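Local coordinates for methylmalonate-semialdehyde dehydrogenase (Oceanimonas doudoroffii, PDB 4ZZ7), which catalyses the NAD-dependent, coenzyme A-acylating oxidation of methylmalonate semialdehyde, a reaction of the aldehyde dehydrogenase family that yields propanoyl-CoA, at residues A[20-25]-A[34-39]; A[323-328]-A[364-369]; A[405-410]-A[430-435]. All blocks are in the same frame, centred on the assembly; numbering follows the deposited sequence.

From the N terminus, contact 1 comes first: it zips strands 22-27 and 32-38 into a beta hairpin on the edge of the small N-terminal sheet. Contact 2 then closes a longer loop of 35 residues, bringing the segment that leads into helix 329-344 against the one that leads into strand 370-373. Contact 3 joins the C-terminal end of helix 399-408 to the turn that follows helix 422-431, across the excursion through strand 411-418. The three follow one another in series, and none encloses or crosses another. Contacts 1 and 2 have centres about 22 Å apart, whereas contacts 1 and 3 lie on opposite sides of the chain's centre.

Contact 1: A[20-25]-A[34-39]; sequences TRSQNV and GKQLDL
Gly34 and Lys35 both face Val25 in a classic beta bulge, near the turn end of an antiparallel hairpin that forms one margin of the N-terminal sheet. The backbone N of each donates to Val25 O, so this one carbonyl takes two bonds. Val25 N in turn donates to Lys35 O (2.8 Å), while Lys35 CB lies beside Val25 CG2; the lysine's far end leads off to Ser182. Gln36 is a polar bridge over the sheet face it shares with Ser22 and Asn24. Its chain folds at chi2 (-61°), swinging the amide back over the neighbouring strand: NE2 donates to Asn24 OD1 (2.7 Å) almost within its own plane, and OE1 accepts from Ser22 OG (2.6 Å). The Asn24 and Gln36 amides stand nearly perpendicular, 79° apart. A leucine in place of Gln36 would probably leave both Ser22 OG and Asn24 OD1 without their cross-strand mates. Leu37 makes a hydrogen-bonded pair with Gln23, its N reaching Gln23 O (2.7 Å). On the opposite sheet face its CB packs on Val25 CG1, and its side chain approaches Glu178, an NAD-binding residue. Asp38 turns its carboxylate to the backbone N atoms of Glu18 and Asn19, and a water accepts from Thr20 N and lies within reach of Asp38 OD1. Just past the strands, Leu39 N adds one more backbone bond, to Arg21 O (3.0 Å). The Arg21 guanidinium, paired with Asp207 and Glu209, has Leu39 CB over the centre of one face, 4.2 Å above its plane.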
ATOM      1  N   THR A  20      28.139 -30.196  28.670  1.00 35.21           N
ATOM      2  CA  THR A  20      28.249 -29.901  30.100  1.00 34.25           C
ATOM      3  C   THR A  20      26.950 -30.172  30.852  1.00 34.53           C
ATOM      4  O   THR A  20      26.962 -30.314  32.072  1.00 35.24           O
ATOM      5  CB  THR A  20      28.777 -28.465  30.383  1.00 33.24           C
ATOM      6  OG1 THR A  20      27.759 -27.501  30.152  1.00 31.72           O
ATOM      7  CG2 THR A  20      30.040 -28.145  29.534  1.00 33.44           C
ATOM      8  N   ARG A  21      25.839 -30.281  30.134  1.00 35.78           N
ATOM      9  CA  ARG A  21      24.531 -30.474  30.766  1.00 36.38           C
ATOM     10  C   ARG A  21      23.525 -30.992  29.748  1.00 35.31           C
ATOM     11  O   ARG A  21      23.548 -30.576  28.593  1.00 33.25           O
ATOM     12  CB  ARG A  21      24.070 -29.132  31.334  1.00 37.52           C
ATOM     13  CG  ARG A  21      22.774 -29.172  32.120  1.00 39.38           C
ATOM     14  CD  ARG A  21      22.717 -27.972  33.047  1.00 40.89           C
ATOM     15  NE  ARG A  21      22.826 -26.698  32.325  1.00 40.55           N
ATOM     16  CZ  ARG A  21      21.788 -25.934  31.960  1.00 41.94           C
ATOM     17  NH1 ARG A  21      20.517 -26.298  32.224  1.00 40.77           N
ATOM     18  NH2 ARG A  21      22.019 -24.787  31.329  1.00 39.81           N
ATOM     19  N   SER A  22      22.647 -31.897  30.154  1.00 35.20           N
ATOM     20  CA  SER A  22      21.649 -32.405  29.207  1.00 36.85           C
ATOM     21  C   SER A  22      20.312 -32.759  29.835  1.00 36.00           C
ATOM     22  O   SER A  22      20.152 -32.792  31.063  1.00 35.46           O
ATOM     23  CB  SER A  22      22.194 -33.619  28.444  1.00 37.92           C
ATOM     24  OG  SER A  22      21.818 -34.823  29.084  1.00 40.76           O
ATOM     25  N   GLN A  23      19.361 -33.055  28.959  1.00 35.24           N
ATOM     26  CA  GLN A  23      17.985 -33.253  29.364  1.00 34.79           C
ATOM     27  C   GLN A  23      17.264 -34.281  28.491  1.00 32.08           C
ATOM     28  O   GLN A  23      17.528 -34.429  27.302  1.00 29.35           O
ATOM     29  CB  GLN A  23      17.261 -31.912  29.333  1.00 35.91           C
ATOM     30  CG  GLN A  23      15.873 -31.981  29.932  1.00 39.07           C
ATOM     31  CD  GLN A  23      15.222 -30.627  30.018  1.00 40.80           C
ATOM     32  OE1 GLN A  23      15.898 -29.625  30.243  1.00 43.79           O
ATOM     33  NE2 GLN A  23      13.909 -30.582  29.848  1.00 40.40           N
ATOM     34  N   ASN A  24      16.335 -34.990  29.103  1.00 31.59           N
ATOM     35  CA  ASN A  24      15.656 -36.058  28.409  1.00 33.19           C
ATOM     36  C   ASN A  24      14.635 -35.459  27.501  1.00 31.26           C
ATOM     37  O   ASN A  24      13.929 -34.561  27.905  1.00 32.49           O
ATOM     38  CB  ASN A  24      14.930 -37.002  29.390  1.00 35.15           C
ATOM     39  CG  ASN A  24      15.864 -37.662  30.390  1.00 35.21           C
ATOM     40  OD1 ASN A  24      17.063 -37.807  30.148  1.00 35.75           O
ATOM     41  ND2 ASN A  24      15.315 -38.057  31.525  1.00 34.88           N
ATOM     42  N   VAL A  25      14.546 -35.964  26.284  1.00 30.75           N
ATOM     43  CA  VAL A  25      13.344 -35.782  25.488  1.00 31.70           C
ATOM     44  C   VAL A  25      12.650 -37.133  25.462  1.00 32.30           C
ATOM     45  O   VAL A  25      13.299 -38.171  25.302  1.00 32.56           O
ATOM     46  CB  VAL A  25      13.619 -35.225  24.062  1.00 33.38           C
ATOM     47  CG1 VAL A  25      14.741 -34.184  24.117  1.00 33.37           C
ATOM     48  CG2 VAL A  25      13.927 -36.324  23.030  1.00 34.14           C
ATOM     49  N   GLY A  34      13.509 -41.110  24.874  1.00 35.52           N
ATOM     50  CA  GLY A  34      14.019 -41.356  23.532  1.00 36.58           C
ATOM     51  C   GLY A  34      15.442 -40.877  23.353  1.00 36.40           C
ATOM     52  O   GLY A  34      16.323 -41.662  23.033  1.00 38.60           O
ATOM     53  N   LYS A  35      15.665 -39.587  23.581  1.00 36.47           N
ATOM     54  CA  LYS A  35      16.922 -38.926  23.209  1.00 37.67           C
ATOM     55  C   LYS A  35      17.363 -37.948  24.297  1.00 35.62           C
ATOM     56  O   LYS A  35      16.560 -37.526  25.128  1.00 31.96           O
ATOM     57  CB  LYS A  35      16.779 -38.183  21.865  1.00 42.12           C
ATOM     58  CG  LYS A  35      15.786 -38.819  20.888  1.00 48.80           C
ATOM     59  CD  LYS A  35      15.667 -38.107  19.544  1.00 54.58           C
ATOM     60  CE  LYS A  35      16.922 -38.295  18.682  1.00 59.40           C
ATOM     61  NZ  LYS A  35      16.862 -37.574  17.373  1.00 59.18           N
ATOM     62  N   GLN A  36      18.657 -37.614  24.286  1.00 35.46           N
ATOM     63  CA  GLN A  36      19.246 -36.608  25.182  1.00 34.04           C
ATOM     64  C   GLN A  36      19.442 -35.303  24.423  1.00 32.41           C
ATOM     65  O   GLN A  36      20.013 -35.279  23.325  1.00 32.07           O
ATOM     66  CB  GLN A  36      20.618 -37.059  25.705  1.00 35.42           C
ATOM     67  CG  GLN A  36      20.582 -38.189  26.712  1.00 36.50           C
ATOM     68  CD  GLN A  36      19.820 -37.814  27.965  1.00 36.85           C
ATOM     69  OE1 GLN A  36      20.158 -36.841  28.645  1.00 38.29           O
ATOM     70  NE2 GLN A  36      18.774 -38.570  28.272  1.00 36.40           N
ATOM     71  N   LEU A  37      18.992 -34.211  25.018  1.00 29.50           N
ATOM     72  CA  LEU A  37      19.163 -32.907  24.414  1.00 26.10           C
ATOM     73  C   LEU A  37      20.251 -32.149  25.120  1.00 25.17           C
ATOM     74  O   LEU A  37      20.141 -31.866  26.307  1.00 22.39           O
ATOM     75  CB  LEU A  37      17.869 -32.123  24.501  1.00 24.96           C
ATOM     76  CG  LEU A  37      17.942 -30.729  23.894  1.00 24.16           C
ATOM     77  CD1 LEU A  37      18.323 -30.782  22.414  1.00 23.07           C
ATOM     78  CD2 LEU A  37      16.610 -30.048  24.140  1.00 23.51           C
ATOM     79  N   ASP A  38      21.292 -31.805  24.374  1.00 27.02           N
ATOM     80  CA  ASP A  38      22.360 -30.953  24.896  1.00 29.31           C
ATOM     81  C   ASP A  38      21.826 -29.555  25.215  1.00 29.77           C
ATOM     82  O   ASP A  38      21.133 -28.977  24.404  1.00 31.56           O
ATOM     83  CB  ASP A  38      23.488 -30.840  23.879  1.00 29.41           C
ATOM     84  CG  ASP A  38      24.718 -30.201  24.464  1.00 30.48           C
ATOM     85  OD1 ASP A  38      25.265 -30.751  25.445  1.00 30.77           O
ATOM     86  OD2 ASP A  38      25.156 -29.158  23.937  1.00 31.94           O
ATOM     87  N   LEU A  39      22.125 -29.032  26.396  1.00 29.84           N
ATOM     88  CA  LEU A  39      21.685 -27.692  26.761  1.00 31.71           C
ATOM     89  C   LEU A  39      22.831 -26.693  26.650  1.00 31.74           C
ATOM     90  O   LEU A  39      23.883 -26.856  27.266  1.00 31.57           O
ATOM     91  CB  LEU A  39      21.078 -27.663  28.165  1.00 33.78           C
ATOM     92  CG  LEU A  39      19.878 -28.594  28.384  1.00 35.78           C
ATOM     93  CD1 LEU A  39      19.309 -28.376  29.773  1.00 36.06           C
ATOM     94  CD2 LEU A  39      18.765 -28.413  27.350  1.00 35.83           C
TER
HETATM   95  O   HOH W   1      25.686 -28.676  27.462  1.00 20.77           O

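Contact 2: A[323-328]-A[364-369]; sequences FGPVIT and GFFVGG
Val326 N donates to Phe365 O (2.6 Å, N-H...O angle 148°), the one hydrogen bond joining these two irregular segments of the aldehyde dehydrogenase fold. Phe365 is the centre of an inverse gamma turn, closed by a weak bond from Phe366 N to Gly364 O, and the turn presents the Phe365 carbonyl to the loop 323-328. The two phenylalanines flanking that carbonyl then reach different parts of the loop. Phe365 lays one ring face against backbone: Thr328 C sits 3.4 Å above the plane, offset toward the rim, while Val326 O lies at the ring edge. At the root of the side chain, Phe365 CB meets Val326 CG1 (4.0 Å), the two side chains crossing at about a right angle. Phe366 has Pro325 over its ring instead. Pro325 CB stands 3.7 Å from the Phe366 centroid and only 13° off the ring normal, a CH-pi contact made almost squarely over the face, with the proline and phenylalanine running side by side. Beyond the contact, Thr328 is the N-cap of helix 329-344, its OG1 accepting from His331 N, and the Ile327 side chain lies close to the NAD-binding residues Phe151 and Arg179. The loop is also held by Glu281, bonded to Ile327 N. At the other end, Phe323 CG lies between its backbone N and carbonyl carbon (chi1 54°), which swings the ring toward the approach to strand 370-373. There the ring's edge is met in plane, CE2 by Val367 O and CZ by Gly369 N, each at 3.5 Å.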
ATOM      1  N   PHE A 323      -6.312 -37.644  17.776  1.00 27.09           N
ATOM      2  CA  PHE A 323      -5.230 -36.914  18.406  1.00 26.45           C
ATOM      3  C   PHE A 323      -4.325 -37.780  19.256  1.00 25.69           C
ATOM      4  O   PHE A 323      -4.648 -38.915  19.558  1.00 27.78           O
ATOM      5  CB  PHE A 323      -5.759 -35.687  19.168  1.00 26.60           C
ATOM      6  CG  PHE A 323      -6.838 -35.981  20.157  1.00 26.25           C
ATOM      7  CD1 PHE A 323      -8.171 -35.909  19.792  1.00 26.39           C
ATOM      8  CD2 PHE A 323      -6.524 -36.296  21.461  1.00 25.82           C
ATOM      9  CE1 PHE A 323      -9.167 -36.166  20.716  1.00 25.80           C
ATOM     10  CE2 PHE A 323      -7.516 -36.540  22.384  1.00 25.37           C
ATOM     11  CZ  PHE A 323      -8.834 -36.475  22.016  1.00 25.20           C
ATOM     12  N   GLY A 324      -3.173 -37.221  19.611  1.00 25.10           N
ATOM     13  CA  GLY A 324      -2.125 -37.944  20.324  1.00 23.73           C
ATOM     14  C   GLY A 324      -2.066 -37.673  21.813  1.00 22.48           C
ATOM     15  O   GLY A 324      -3.019 -37.189  22.416  1.00 22.02           O
ATOM     16  N   PRO A 325      -0.930 -37.985  22.422  1.00 22.71           N
ATOM     17  CA  PRO A 325      -0.825 -37.725  23.824  1.00 23.34           C
ATOM     18  C   PRO A 325      -0.531 -36.276  24.101  1.00 24.64           C
ATOM     19  O   PRO A 325      -0.224 -35.480  23.214  1.00 24.96           O
ATOM     20  CB  PRO A 325       0.365 -38.583  24.254  1.00 23.69           C
ATOM     21  CG  PRO A 325       1.247 -38.652  23.040  1.00 24.07           C
ATOM     22  CD  PRO A 325       0.341 -38.464  21.843  1.00 24.12           C
ATOM     23  N   VAL A 326      -0.614 -35.955  25.367  1.00 26.35           N
ATOM     24  CA  VAL A 326      -0.166 -34.691  25.854  1.00 26.63           C
ATOM     25  C   VAL A 326       1.365 -34.738  25.961  1.00 25.81           C
ATOM     26  O   VAL A 326       1.978 -35.792  25.896  1.00 25.55           O
ATOM     27  CB  VAL A 326      -0.932 -34.373  27.144  1.00 28.21           C
ATOM     28  CG1 VAL A 326      -0.001 -34.190  28.346  1.00 30.53           C
ATOM     29  CG2 VAL A 326      -1.902 -33.214  26.884  1.00 27.57           C
ATOM     30  N   ILE A 327       1.969 -33.573  26.082  1.00 26.41           N
ATOM     31  CA  ILE A 327       3.420 -33.424  25.899  1.00 27.76           C
ATOM     32  C   ILE A 327       4.290 -34.087  26.982  1.00 27.75           C
ATOM     33  O   ILE A 327       5.327 -34.677  26.653  1.00 27.05           O
ATOM     34  CB  ILE A 327       3.795 -31.919  25.676  1.00 27.77           C
ATOM     35  CG1 ILE A 327       5.265 -31.741  25.290  1.00 27.15           C
ATOM     36  CG2 ILE A 327       3.499 -31.080  26.912  1.00 29.23           C
ATOM     37  CD1 ILE A 327       5.612 -32.261  23.919  1.00 27.47           C
ATOM     38  N   THR A 328       3.876 -33.972  28.247  1.00 29.16           N
ATOM     39  CA  THR A 328       4.628 -34.520  29.395  1.00 30.69           C
ATOM     40  C   THR A 328       3.696 -35.086  30.446  1.00 32.63           C
ATOM     41  O   THR A 328       2.512 -34.759  30.475  1.00 32.06           O
ATOM     42  CB  THR A 328       5.525 -33.455  30.099  1.00 29.94           C
ATOM     43  OG1 THR A 328       4.721 -32.424  30.687  1.00 29.84           O
ATOM     44  CG2 THR A 328       6.534 -32.825  29.133  1.00 29.42           C
ATOM     45  N   GLY A 364       1.736 -43.806  28.455  1.00 38.03           N
ATOM     46  CA  GLY A 364       2.286 -42.507  28.111  1.00 37.62           C
ATOM     47  C   GLY A 364       1.278 -41.458  28.512  1.00 36.78           C
ATOM     48  O   GLY A 364       0.319 -41.768  29.235  1.00 40.17           O
ATOM     49  N   PHE A 365       1.457 -40.232  28.022  1.00 34.29           N
ATOM     50  CA  PHE A 365       0.768 -39.056  28.610  1.00 32.53           C
ATOM     51  C   PHE A 365      -0.561 -38.750  27.892  1.00 31.31           C
ATOM     52  O   PHE A 365      -0.774 -37.667  27.355  1.00 31.04           O
ATOM     53  CB  PHE A 365       1.713 -37.842  28.690  1.00 32.15           C
ATOM     54  CG  PHE A 365       3.153 -38.213  28.949  1.00 31.38           C
ATOM     55  CD1 PHE A 365       3.485 -39.091  29.964  1.00 29.79           C
ATOM     56  CD2 PHE A 365       4.165 -37.709  28.156  1.00 30.85           C
ATOM     57  CE1 PHE A 365       4.794 -39.457  30.180  1.00 29.55           C
ATOM     58  CE2 PHE A 365       5.480 -38.059  28.389  1.00 30.97           C
ATOM     59  CZ  PHE A 365       5.793 -38.941  29.398  1.00 29.78           C
ATOM     60  N   PHE A 366      -1.463 -39.727  27.944  1.00 29.50           N
ATOM     61  CA  PHE A 366      -2.700 -39.717  27.185  1.00 28.38           C
ATOM     62  C   PHE A 366      -3.877 -39.191  27.981  1.00 29.68           C
ATOM     63  O   PHE A 366      -4.126 -39.641  29.099  1.00 31.63           O
ATOM     64  CB  PHE A 366      -3.014 -41.130  26.677  1.00 26.97           C
ATOM     65  CG  PHE A 366      -2.224 -41.508  25.459  1.00 25.01           C
ATOM     66  CD1 PHE A 366      -2.556 -40.980  24.219  1.00 23.55           C
ATOM     67  CD2 PHE A 366      -1.131 -42.360  25.550  1.00 24.55           C
ATOM     68  CE1 PHE A 366      -1.824 -41.288  23.091  1.00 22.72           C
ATOM     69  CE2 PHE A 366      -0.395 -42.682  24.419  1.00 23.77           C
ATOM     70  CZ  PHE A 366      -0.738 -42.138  23.187  1.00 23.29           C
ATOM     71  N   VAL A 367      -4.598 -38.244  27.385  1.00 30.52           N
ATOM     72  CA  VAL A 367      -5.866 -37.743  27.928  1.00 30.73           C
ATOM     73  C   VAL A 367      -6.916 -37.781  26.819  1.00 31.49           C
ATOM     74  O   VAL A 367      -6.680 -37.340  25.691  1.00 30.00           O
ATOM     75  CB  VAL A 367      -5.764 -36.295  28.455  1.00 31.07           C
ATOM     76  CG1 VAL A 367      -7.111 -35.819  28.994  1.00 30.13           C
ATOM     77  CG2 VAL A 367      -4.683 -36.175  29.532  1.00 32.27           C
ATOM     78  N   GLY A 368      -8.083 -38.310  27.150  1.00 32.21           N
ATOM     79  CA  GLY A 368      -9.125 -38.475  26.160  1.00 31.83           C
ATOM     80  C   GLY A 368      -9.949 -37.224  26.059  1.00 31.31           C
ATOM     81  O   GLY A 368      -9.958 -36.403  26.966  1.00 32.80           O
ATOM     82  N   GLY A 369     -10.668 -37.089  24.962  1.00 30.42           N
ATOM     83  CA  GLY A 369     -11.493 -35.908  24.734  1.00 30.48           C
ATOM     84  C   GLY A 369     -12.600 -35.816  25.769  1.00 30.87           C
ATOM     85  O   GLY A 369     -13.404 -36.726  25.884  1.00 30.80           O
TER

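Contact 3: A[405-410]-A[430-435]; sequences LIDAHE and DNIQVG
Asp407 OD1 accepts a hydrogen bond from the backbone N of Gln433 at 2.9 Å, on the syn side of the carboxylate and 18° out of its plane. The carboxylate crosses the start of the Gln433 side chain at a slant, Asp407 CG coming near Gln433 CG. Next to it in the helix, Ile406 turns its CG2 branch to two partners: Ile432 CD1 at 3.8 Å, where the isoleucines cross at about a right angle, and Val434 CG1 at 3.9 Å. Ile432 holds CG1 anti to its backbone N (chi1 -166°), carrying CD1 to Ile406. The second shell shapes this surface. Gln433 is the centre of an inverse gamma turn, with a weak bond from Val434 N to Ile432 O, and its own NE2 folds back to Asn431 O (3.1 Å), meeting that oxygen from above the carbonyl plane. Ile406, Ile432 and Val434 all touch Thr415 of strand 411-418, which helix 422-431 and this turn connect to the parallel strand 436-439 in a beta-alpha-beta crossover. Farther out, Lys478 of a second subunit binds Ile432 O, and Arg127 of a third subunit pairs with Asp430, placing the turn at subunit interfaces. The bond from Gln433 to Asp407 uses a backbone N-H, so it does not depend on the amide end of Gln433; it would probably help stabilise the negative charge of Asp407, which the nearby C-terminal helix end is likely to oppose.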
ATOM      1  N   LEU A 405     -18.824 -11.613  28.756  1.00 25.71           N
ATOM      2  CA  LEU A 405     -18.056 -12.687  29.383  1.00 25.69           C
ATOM      3  C   LEU A 405     -16.677 -12.836  28.705  1.00 26.84           C
ATOM      4  O   LEU A 405     -15.662 -12.987  29.397  1.00 27.52           O
ATOM      5  CB  LEU A 405     -18.846 -13.996  29.333  1.00 25.37           C
ATOM      6  CG  LEU A 405     -18.146 -15.263  29.815  1.00 25.25           C
ATOM      7  CD1 LEU A 405     -17.942 -15.233  31.313  1.00 24.52           C
ATOM      8  CD2 LEU A 405     -18.976 -16.463  29.404  1.00 26.32           C
ATOM      9  N   ILE A 406     -16.648 -12.762  27.366  1.00 26.07           N
ATOM     10  CA  ILE A 406     -15.400 -12.920  26.615  1.00 25.38           C
ATOM     11  C   ILE A 406     -14.455 -11.764  26.934  1.00 25.57           C
ATOM     12  O   ILE A 406     -13.303 -11.993  27.301  1.00 24.54           O
ATOM     13  CB  ILE A 406     -15.642 -13.045  25.085  1.00 24.73           C
ATOM     14  CG1 ILE A 406     -16.357 -14.360  24.769  1.00 24.14           C
ATOM     15  CG2 ILE A 406     -14.318 -13.055  24.320  1.00 24.39           C
ATOM     16  CD1 ILE A 406     -16.986 -14.444  23.396  1.00 23.65           C
ATOM     17  N   ASP A 407     -14.961 -10.535  26.797  1.00 26.41           N
ATOM     18  CA  ASP A 407     -14.194  -9.303  27.057  1.00 26.62           C
ATOM     19  C   ASP A 407     -13.658  -9.235  28.484  1.00 29.00           C
ATOM     20  O   ASP A 407     -12.609  -8.645  28.731  1.00 31.12           O
ATOM     21  CB  ASP A 407     -15.049  -8.050  26.823  1.00 25.72           C
ATOM     22  CG  ASP A 407     -15.416  -7.844  25.376  1.00 25.63           C
ATOM     23  OD1 ASP A 407     -14.642  -8.246  24.482  1.00 25.88           O
ATOM     24  OD2 ASP A 407     -16.501  -7.278  25.141  1.00 25.24           O
ATOM     25  N   ALA A 408     -14.401  -9.810  29.427  1.00 31.32           N
ATOM     26  CA  ALA A 408     -13.990  -9.868  30.842  1.00 31.02           C
ATOM     27  C   ALA A 408     -12.745 -10.722  31.048  1.00 30.95           C
ATOM     28  O   ALA A 408     -11.936 -10.413  31.909  1.00 32.86           O
ATOM     29  CB  ALA A 408     -15.123 -10.403  31.711  1.00 30.56           C
ATOM     30  N   HIS A 409     -12.594 -11.778  30.249  1.00 30.49           N
ATOM     31  CA  HIS A 409     -11.507 -12.742  30.418  1.00 29.34           C
ATOM     32  C   HIS A 409     -10.122 -12.110  30.302  1.00 29.35           C
ATOM     33  O   HIS A 409      -9.928 -11.088  29.645  1.00 27.91           O
ATOM     34  CB  HIS A 409     -11.627 -13.904  29.417  1.00 29.13           C
ATOM     35  CG  HIS A 409     -11.018 -15.170  29.916  1.00 29.14           C
ATOM     36  ND1 HIS A 409      -9.674 -15.438  29.814  1.00 28.21           N
ATOM     37  CD2 HIS A 409     -11.560 -16.218  30.579  1.00 30.26           C
ATOM     38  CE1 HIS A 409      -9.409 -16.601  30.375  1.00 28.31           C
ATOM     39  NE2 HIS A 409     -10.537 -17.099  30.844  1.00 30.00           N
ATOM     40  N   GLU A 410      -9.161 -12.729  30.967  1.00 30.80           N
ATOM     41  CA  GLU A 410      -7.778 -12.258  30.923  1.00 32.60           C
ATOM     42  C   GLU A 410      -7.286 -12.163  29.467  1.00 32.23           C
ATOM     43  O   GLU A 410      -6.890 -11.077  28.996  1.00 32.58           O
ATOM     44  CB  GLU A 410      -6.883 -13.179  31.779  1.00 33.79           C
ATOM     45  CG  GLU A 410      -5.467 -12.669  32.064  1.00 34.25           C
ATOM     46  CD  GLU A 410      -4.589 -13.713  32.757  1.00 35.28           C
ATOM     47  OE1 GLU A 410      -5.158 -14.704  33.305  1.00 34.61           O
ATOM     48  OE2 GLU A 410      -3.333 -13.549  32.743  1.00 32.47           O
ATOM     49  N   ASP A 430     -16.940  -6.508  15.042  1.00 20.93           N
ATOM     50  CA  ASP A 430     -16.571  -5.108  15.247  1.00 21.99           C
ATOM     51  C   ASP A 430     -16.197  -4.845  16.687  1.00 22.23           C
ATOM     52  O   ASP A 430     -15.126  -4.309  16.943  1.00 22.50           O
ATOM     53  CB  ASP A 430     -17.685  -4.151  14.844  1.00 22.72           C
ATOM     54  CG  ASP A 430     -17.201  -2.722  14.734  1.00 23.84           C
ATOM     55  OD1 ASP A 430     -16.250  -2.474  13.989  1.00 24.72           O
ATOM     56  OD2 ASP A 430     -17.748  -1.819  15.380  1.00 27.44           O
ATOM     57  N   ASN A 431     -17.061  -5.257  17.618  1.00 22.58           N
ATOM     58  CA  ASN A 431     -16.939  -4.877  19.036  1.00 22.52           C
ATOM     59  C   ASN A 431     -16.212  -5.832  19.942  1.00 21.33           C
ATOM     60  O   ASN A 431     -15.917  -5.444  21.068  1.00 21.20           O
ATOM     61  CB  ASN A 431     -18.321  -4.648  19.645  1.00 23.71           C
ATOM     62  CG  ASN A 431     -19.066  -3.536  18.969  1.00 25.19           C
ATOM     63  OD1 ASN A 431     -20.053  -3.762  18.264  1.00 27.04           O
ATOM     64  ND2 ASN A 431     -18.581  -2.318  19.151  1.00 26.47           N
ATOM     65  N   ILE A 432     -15.963  -7.068  19.507  1.00 20.84           N
ATOM     66  CA  ILE A 432     -15.327  -8.072  20.400  1.00 21.28           C
ATOM     67  C   ILE A 432     -13.853  -7.765  20.644  1.00 20.58           C
ATOM     68  O   ILE A 432     -13.125  -7.463  19.711  1.00 19.52           O
ATOM     69  CB  ILE A 432     -15.518  -9.530  19.911  1.00 21.84           C
ATOM     70  CG1 ILE A 432     -15.158 -10.533  21.017  1.00 22.59           C
ATOM     71  CG2 ILE A 432     -14.734  -9.822  18.640  1.00 21.99           C
ATOM     72  CD1 ILE A 432     -16.253 -10.716  22.063  1.00 23.40           C
ATOM     73  N   GLN A 433     -13.420  -7.852  21.899  1.00 21.37           N
ATOM     74  CA  GLN A 433     -12.074  -7.425  22.284  1.00 22.01           C
ATOM     75  C   GLN A 433     -11.066  -8.563  22.212  1.00 20.40           C
ATOM     76  O   GLN A 433     -10.392  -8.855  23.199  1.00 19.93           O
ATOM     77  CB  GLN A 433     -12.083  -6.830  23.694  1.00 24.56           C
ATOM     78  CG  GLN A 433     -12.969  -5.605  23.859  1.00 27.50           C
ATOM     79  CD  GLN A 433     -12.520  -4.426  22.990  1.00 31.12           C
ATOM     80  OE1 GLN A 433     -11.390  -3.927  23.128  1.00 34.66           O
ATOM     81  NE2 GLN A 433     -13.399  -3.971  22.088  1.00 31.84           N
ATOM     82  N   VAL A 434     -10.990  -9.221  21.048  1.00 18.76           N
ATOM     83  CA  VAL A 434      -9.942 -10.208  20.744  1.00 17.34           C
ATOM     84  C   VAL A 434      -9.361  -9.961  19.346  1.00 15.35           C
ATOM     85  O   VAL A 434     -10.033  -9.457  18.449  1.00 14.82           O
ATOM     86  CB  VAL A 434     -10.418 -11.684  20.925  1.00 18.05           C
ATOM     87  CG1 VAL A 434     -11.663 -11.756  21.782  1.00 18.21           C
ATOM     88  CG2 VAL A 434     -10.680 -12.384  19.601  1.00 18.73           C
ATOM     89  N   GLY A 435      -8.113 -10.361  19.171  1.00 14.12           N
ATOM     90  CA  GLY A 435      -7.353 -10.070  17.960  1.00 13.58           C
ATOM     91  C   GLY A 435      -7.797 -10.800  16.704  1.00 13.04           C
ATOM     92  O   GLY A 435      -7.822 -10.237  15.620  1.00 12.68           O
TER